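Side-chain contacts in actin depolymerization factor 2 (Plasmodium berghei, PDB 2XFA), which probably binds actin and helps regulate filament turnover, as a malaria-parasite member of the ADF/cofilin family of actin-depolymerizing proteins: residues G100-K103 with P104-M108; C16-E19 with F20-K24. All blocks are in the same frame, centred on the assembly; numbering follows the deposited sequence.

Interaction 1 of 2, residues G100-K103 with P104-M108; sequences GLSK and PKEKM
The N-terminus of helix 104-118 is entered here from the loop that follows strand 89-97, with K103 at the N-cap position and P104 in the first turn. The carbonyl oxygen of K103 takes two backbone donors. K107 N lies 3.0 Å from K103 O in a nearly straight bond. E106 N reaches the same K103 O at 2.9 Å, with a more bent N-H (137°). The side chain of K103 meets E106 through carbon: with its CG set between the backbone N and the carbonyl carbon (chi1 61°), K103 CG lies 3.9 Å from E106 CB, and the two chains cross obliquely. K103 NZ stays 5.7 Å from E106 OE1, the opposite charges near but not in contact.

In the ADF/cofilin fold this helix is the long one commonly implicated in actin binding, and a similar role is probable here. Buried S102 sits against its first turn: S102 OG is 3.3 Å from E106 CD, close to the carboxylate but without a hydrogen bond to it. E106 extends alongside the serine with its carboxylate against the hydroxyl, and its OE2 is held instead by C72 N. K107 leans back along the loop, where K107 CD lies 3.8 Å from S102 O. Bends at chi3 and chi4 carry K107 NZ to within 4.0 Å of G100 N, though its hydrogen bonds go to S98 OG and P99 O, just after strand 89-97.

Interaction 2 of 2, residues C16-E19 with F20-K24; sequences CIYE and FNRLK
Y18 sets off with CG opposite its backbone N, R22 with CG opposite its carbonyl carbon (chi1 -79°), and the extended chi2 of R22 then lays its CD over one face of the tyrosine ring one turn back along helix 14-24. This is a CH-pi contact: R22 CD lies 3.6 Å from the Y18 ring centroid, offset toward the rim on the CZ side, where R22 CD and Y18 CZ are 3.3 Å apart. The bend at chi3 turns NE and the guanidinium, whose plane is about 15° from the ring plane and which extends past the ring near the hydroxyl end. R22 also meets E19, whose chain is bent at chi2: R22 NE and E19 OE1 form a salt bridge at 3.3 Å, with a weak, bent hydrogen bond (133°). The carboxylate oxygen lies at the guanidinium edge, in its plane, while the carboxylate itself is turned almost perpendicular. N29 ND2 also donates to E19 OE1, so this oxygen of the buried E19 has two partners. I17 and N21 run side by side, I17 CG2 touching N21 OD1 at 3.6 Å. Beneath these groups run i to i+4 backbone bonds, such as N21 N to I17 O at 2.9 Å. The inward side of the helix packs on the central sheet: C16 and E19 touch strand 41-48, E19, F20 and L23 touch strand 31-37, and F20 and L23 also reach strand 73-81.

In the fold
Interaction 2 comes first along the chain, within helix 14-24, and interaction 1 follows much later, at the start of helix 104-118. Strands 31-37, 41-48, 73-81 and 89-97 and helix 56-65 come between them. The centres are 27 Å apart, on opposite sides of the chain's centre, and the nearest atoms are about 15 Å apart, so the two do not touch. Both belong to a single ADF/cofilin domain built round a mixed sheet. Interaction 2 is partly buried against that sheet, whereas interaction 1 is a surface contact that shapes the beginning of the long helix, which in this family is commonly part of the actin-binding face.

Interaction 1 of 2, residues G100-K103 with P104-M108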
ATOM      1  N   GLY A 100      10.270   2.839  11.831  1.00 43.18           N
ATOM      2  CA  GLY A 100      10.810   2.653  13.163  1.00 46.46           C
ATOM      3  C   GLY A 100      10.338   3.643  14.205  1.00 53.58           C
ATOM      4  O   GLY A 100      10.276   3.297  15.386  1.00 61.38           O
ATOM      5  N   LEU A 101       9.997   4.863  13.785  1.00 40.64           N
ATOM      6  CA  LEU A 101       9.606   5.906  14.741  1.00 42.44           C
ATOM      7  C   LEU A 101       8.118   5.904  15.054  1.00 43.58           C
ATOM      8  O   LEU A 101       7.623   6.770  15.764  1.00 50.66           O
ATOM      9  CB  LEU A 101      10.048   7.299  14.259  1.00 38.69           C
ATOM     10  CG  LEU A 101      11.541   7.516  14.447  1.00 53.84           C
ATOM     11  CD1 LEU A 101      11.948   8.927  13.975  1.00 45.68           C
ATOM     12  CD2 LEU A 101      11.898   7.303  15.935  1.00 52.12           C
ATOM     13  N   SER A 102       7.396   4.945  14.497  1.00 37.68           N
ATOM     14  CA  SER A 102       6.007   4.777  14.860  1.00 42.50           C
ATOM     15  C   SER A 102       6.010   4.140  16.249  1.00 57.95           C
ATOM     16  O   SER A 102       6.873   3.313  16.551  1.00 68.19           O
ATOM     17  CB  SER A 102       5.306   3.896  13.822  1.00 42.25           C
ATOM     18  OG  SER A 102       4.015   3.547  14.262  1.00 63.36           O
ATOM     19  N   LYS A 103       5.076   4.538  17.103  1.00 51.00           N
ATOM     20  CA  LYS A 103       5.000   3.977  18.454  1.00 64.13           C
ATOM     21  C   LYS A 103       4.566   2.514  18.416  1.00 65.68           C
ATOM     22  O   LYS A 103       3.816   2.118  17.527  1.00 58.44           O
ATOM     23  CB  LYS A 103       4.048   4.797  19.325  1.00 69.40           C
ATOM     24  CG  LYS A 103       2.619   4.825  18.819  1.00 73.21           C
ATOM     25  CD  LYS A 103       1.832   5.939  19.474  1.00 77.86           C
ATOM     26  CE  LYS A 103       2.448   7.293  19.156  1.00 81.43           C
ATOM     27  NZ  LYS A 103       1.604   8.422  19.638  1.00 88.20           N
ATOM     28  N   PRO A 104       5.028   1.710  19.394  1.00 77.35           N
ATOM     29  CA  PRO A 104       4.853   0.248  19.408  1.00 71.77           C
ATOM     30  C   PRO A 104       3.390  -0.151  19.403  1.00 65.82           C
ATOM     31  O   PRO A 104       3.011  -1.066  18.668  1.00 66.92           O
ATOM     32  CB  PRO A 104       5.493  -0.180  20.731  1.00 80.85           C
ATOM     33  CG  PRO A 104       6.329   0.985  21.176  1.00 85.04           C
ATOM     34  CD  PRO A 104       5.648   2.203  20.637  1.00 84.29           C
ATOM     35  N   LYS A 105       2.584   0.534  20.208  1.00 61.74           N
ATOM     36  CA  LYS A 105       1.143   0.303  20.253  1.00 72.46           C
ATOM     37  C   LYS A 105       0.556   0.227  18.836  1.00 68.06           C
ATOM     38  O   LYS A 105      -0.355  -0.556  18.559  1.00 67.07           O
ATOM     39  CB  LYS A 105       0.475   1.435  21.033  1.00 91.43           C
ATOM     40  CG  LYS A 105       1.421   2.204  21.972  1.00105.78           C
ATOM     41  CD  LYS A 105       1.727   1.404  23.244  1.00115.93           C
ATOM     42  CE  LYS A 105       2.807   0.340  23.023  1.00114.46           C
ATOM     43  NZ  LYS A 105       2.599  -0.911  23.814  1.00107.49           N
ATOM     44  N   GLU A 106       1.111   1.044  17.947  1.00 62.02           N
ATOM     45  CA  GLU A 106       0.662   1.164  16.564  1.00 54.39           C
ATOM     46  C   GLU A 106       1.335   0.121  15.683  1.00 52.45           C
ATOM     47  O   GLU A 106       0.669  -0.595  14.932  1.00 51.63           O
ATOM     48  CB  GLU A 106       0.967   2.585  16.055  1.00 53.13           C
ATOM     49  CG  GLU A 106       0.222   2.987  14.787  1.00 59.00           C
ATOM     50  CD  GLU A 106       0.757   4.270  14.154  1.00 62.91           C
ATOM     51  OE1 GLU A 106       1.013   5.266  14.885  1.00 75.05           O
ATOM     52  OE2 GLU A 106       0.909   4.281  12.915  1.00 47.06           O
ATOM     53  N   LYS A 107       2.658   0.013  15.771  1.00 54.29           N
ATOM     54  CA  LYS A 107       3.349  -1.041  15.028  1.00 58.62           C
ATOM     55  C   LYS A 107       2.687  -2.417  15.204  1.00 56.17           C
ATOM     56  O   LYS A 107       2.336  -3.073  14.231  1.00 54.83           O
ATOM     57  CB  LYS A 107       4.831  -1.109  15.407  1.00 64.51           C
ATOM     58  CG  LYS A 107       5.717  -0.198  14.577  1.00 61.76           C
ATOM     59  CD  LYS A 107       7.159  -0.215  15.050  1.00 57.51           C
ATOM     60  CE  LYS A 107       8.054  -0.939  14.057  1.00 61.76           C
ATOM     61  NZ  LYS A 107       7.974  -0.382  12.672  1.00 55.40           N
ATOM     62  N   MET A 108       2.514  -2.854  16.443  1.00 55.18           N
ATOM     63  CA  MET A 108       1.912  -4.168  16.683  1.00 52.69           C
ATOM     64  C   MET A 108       0.493  -4.273  16.125  1.00 45.32           C
ATOM     65  O   MET A 108       0.179  -5.224  15.431  1.00 52.56           O
ATOM     66  CB  MET A 108       1.982  -4.547  18.166  1.00 52.72           C
ATOM     67  CG  MET A 108       3.412  -4.822  18.635  1.00 60.90           C
ATOM     68  SD  MET A 108       3.572  -5.326  20.367  1.00115.97           S
ATOM     69  CE  MET A 108       3.292  -7.098  20.278  1.00 88.85           C
TER

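Interaction 2 of 2, residues C16-E19 with F20-K24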
ATOM      1  N   CYS A  16     -13.289   0.151   1.996  1.00 54.17           N
ATOM      2  CA  CYS A  16     -11.935  -0.325   1.723  1.00 56.14           C
ATOM      3  C   CYS A  16     -11.928  -1.196   0.489  1.00 56.67           C
ATOM      4  O   CYS A  16     -11.171  -0.942  -0.451  1.00 44.44           O
ATOM      5  CB  CYS A  16     -11.383  -1.116   2.901  1.00 51.02           C
ATOM      6  SG  CYS A  16     -10.845  -0.073   4.260  1.00 54.14           S
ATOM      7  N   ILE A  17     -12.790  -2.212   0.497  1.00 44.90           N
ATOM      8  CA  ILE A  17     -12.878  -3.142  -0.617  1.00 52.44           C
ATOM      9  C   ILE A  17     -13.528  -2.465  -1.819  1.00 61.11           C
ATOM     10  O   ILE A  17     -13.170  -2.741  -2.966  1.00 61.44           O
ATOM     11  CB  ILE A  17     -13.637  -4.443  -0.237  1.00 70.73           C
ATOM     12  CG1 ILE A  17     -13.088  -5.030   1.069  1.00 70.19           C
ATOM     13  CG2 ILE A  17     -13.519  -5.470  -1.341  1.00 67.84           C
ATOM     14  CD1 ILE A  17     -13.626  -4.360   2.316  1.00 67.85           C
ATOM     15  N   TYR A  18     -14.473  -1.567  -1.552  1.00 58.45           N
ATOM     16  CA  TYR A  18     -15.089  -0.787  -2.614  1.00 54.78           C
ATOM     17  C   TYR A  18     -14.013  -0.149  -3.475  1.00 51.55           C
ATOM     18  O   TYR A  18     -14.015  -0.305  -4.687  1.00 55.67           O
ATOM     19  CB  TYR A  18     -15.991   0.305  -2.031  1.00 53.49           C
ATOM     20  CG  TYR A  18     -16.534   1.293  -3.047  1.00 65.02           C
ATOM     21  CD1 TYR A  18     -17.449   0.896  -4.013  1.00 65.65           C
ATOM     22  CD2 TYR A  18     -16.150   2.635  -3.021  1.00 72.34           C
ATOM     23  CE1 TYR A  18     -17.950   1.798  -4.942  1.00 75.29           C
ATOM     24  CE2 TYR A  18     -16.656   3.551  -3.942  1.00 71.33           C
ATOM     25  CZ  TYR A  18     -17.552   3.120  -4.901  1.00 76.41           C
ATOM     26  OH  TYR A  18     -18.061   4.006  -5.824  1.00 80.90           O
ATOM     27  N   GLU A  19     -13.093   0.574  -2.845  1.00 45.06           N
ATOM     28  CA  GLU A  19     -12.076   1.316  -3.591  1.00 50.75           C
ATOM     29  C   GLU A  19     -11.048   0.408  -4.242  1.00 43.08           C
ATOM     30  O   GLU A  19     -10.613   0.653  -5.373  1.00 51.79           O
ATOM     31  CB  GLU A  19     -11.374   2.345  -2.700  1.00 51.53           C
ATOM     32  CG  GLU A  19     -12.290   3.467  -2.199  1.00 66.99           C
ATOM     33  CD  GLU A  19     -12.889   4.314  -3.324  1.00 77.73           C
ATOM     34  OE1 GLU A  19     -12.513   4.119  -4.505  1.00 70.33           O
ATOM     35  OE2 GLU A  19     -13.737   5.185  -3.016  1.00 87.32           O
ATOM     36  N   PHE A  20     -10.646  -0.635  -3.532  1.00 41.11           N
ATOM     37  CA  PHE A  20      -9.754  -1.618  -4.139  1.00 37.19           C
ATOM     38  C   PHE A  20     -10.359  -2.195  -5.417  1.00 37.89           C
ATOM     39  O   PHE A  20      -9.687  -2.352  -6.437  1.00 47.37           O
ATOM     40  CB  PHE A  20      -9.429  -2.748  -3.176  1.00 32.16           C
ATOM     41  CG  PHE A  20      -8.680  -3.881  -3.839  1.00 43.91           C
ATOM     42  CD1 PHE A  20      -7.343  -3.746  -4.167  1.00 43.40           C
ATOM     43  CD2 PHE A  20      -9.327  -5.054  -4.176  1.00 44.05           C
ATOM     44  CE1 PHE A  20      -6.652  -4.777  -4.795  1.00 44.62           C
ATOM     45  CE2 PHE A  20      -8.641  -6.089  -4.808  1.00 45.04           C
ATOM     46  CZ  PHE A  20      -7.315  -5.952  -5.122  1.00 42.22           C
ATOM     47  N   ASN A  21     -11.640  -2.512  -5.371  1.00 44.80           N
ATOM     48  CA  ASN A  21     -12.286  -3.041  -6.572  1.00 58.72           C
ATOM     49  C   ASN A  21     -12.322  -2.004  -7.698  1.00 62.12           C
ATOM     50  O   ASN A  21     -12.107  -2.335  -8.856  1.00 61.23           O
ATOM     51  CB  ASN A  21     -13.675  -3.603  -6.258  1.00 71.06           C
ATOM     52  CG  ASN A  21     -13.616  -4.959  -5.541  1.00 74.25           C
ATOM     53  OD1 ASN A  21     -14.506  -5.303  -4.764  1.00 82.54           O
ATOM     54  ND2 ASN A  21     -12.569  -5.728  -5.808  1.00 65.96           N
ATOM     55  N   ARG A  22     -12.555  -0.741  -7.356  1.00 65.26           N
ATOM     56  CA  ARG A  22     -12.468   0.329  -8.346  1.00 64.79           C
ATOM     57  C   ARG A  22     -11.058   0.434  -8.945  1.00 59.81           C
ATOM     58  O   ARG A  22     -10.904   0.794 -10.108  1.00 63.02           O
ATOM     59  CB  ARG A  22     -12.921   1.668  -7.744  1.00 64.47           C
ATOM     60  CG  ARG A  22     -14.438   1.821  -7.675  1.00 66.34           C
ATOM     61  CD  ARG A  22     -14.873   2.972  -6.776  1.00 73.56           C
ATOM     62  NE  ARG A  22     -14.375   4.272  -7.221  1.00 81.22           N
ATOM     63  CZ  ARG A  22     -14.859   4.937  -8.265  1.00 95.41           C
ATOM     64  NH1 ARG A  22     -15.849   4.418  -8.983  1.00101.35           N
ATOM     65  NH2 ARG A  22     -14.351   6.117  -8.602  1.00 99.36           N
ATOM     66  N   LEU A  23     -10.038   0.121  -8.141  1.00 56.10           N
ATOM     67  CA  LEU A  23      -8.639   0.104  -8.593  1.00 51.79           C
ATOM     68  C   LEU A  23      -8.344  -1.091  -9.487  1.00 58.26           C
ATOM     69  O   LEU A  23      -7.779  -0.951 -10.573  1.00 64.02           O
ATOM     70  CB  LEU A  23      -7.688   0.049  -7.388  1.00 44.84           C
ATOM     71  CG  LEU A  23      -6.188  -0.086  -7.676  1.00 45.24           C
ATOM     72  CD1 LEU A  23      -5.340   0.580  -6.589  1.00 32.31           C
ATOM     73  CD2 LEU A  23      -5.797  -1.540  -7.825  1.00 39.81           C
ATOM     74  N   LYS A  24      -8.709  -2.264  -8.988  1.00 48.99           N
ATOM     75  CA  LYS A  24      -8.455  -3.546  -9.652  1.00 59.45           C
ATOM     76  C   LYS A  24      -9.281  -3.718 -10.915  1.00 61.14           C
ATOM     77  O   LYS A  24      -8.744  -4.025 -11.980  1.00 65.01           O
ATOM     78  CB  LYS A  24      -8.784  -4.666  -8.667  1.00 58.30           C
ATOM     79  CG  LYS A  24      -8.552  -6.073  -9.125  1.00 59.54           C
ATOM     80  CD  LYS A  24      -8.894  -6.985  -7.967  1.00 62.18           C
ATOM     81  CE  LYS A  24      -9.128  -8.398  -8.410  1.00 72.84           C
ATOM     82  NZ  LYS A  24      -7.935  -8.877  -9.148  1.00 84.55           N
TER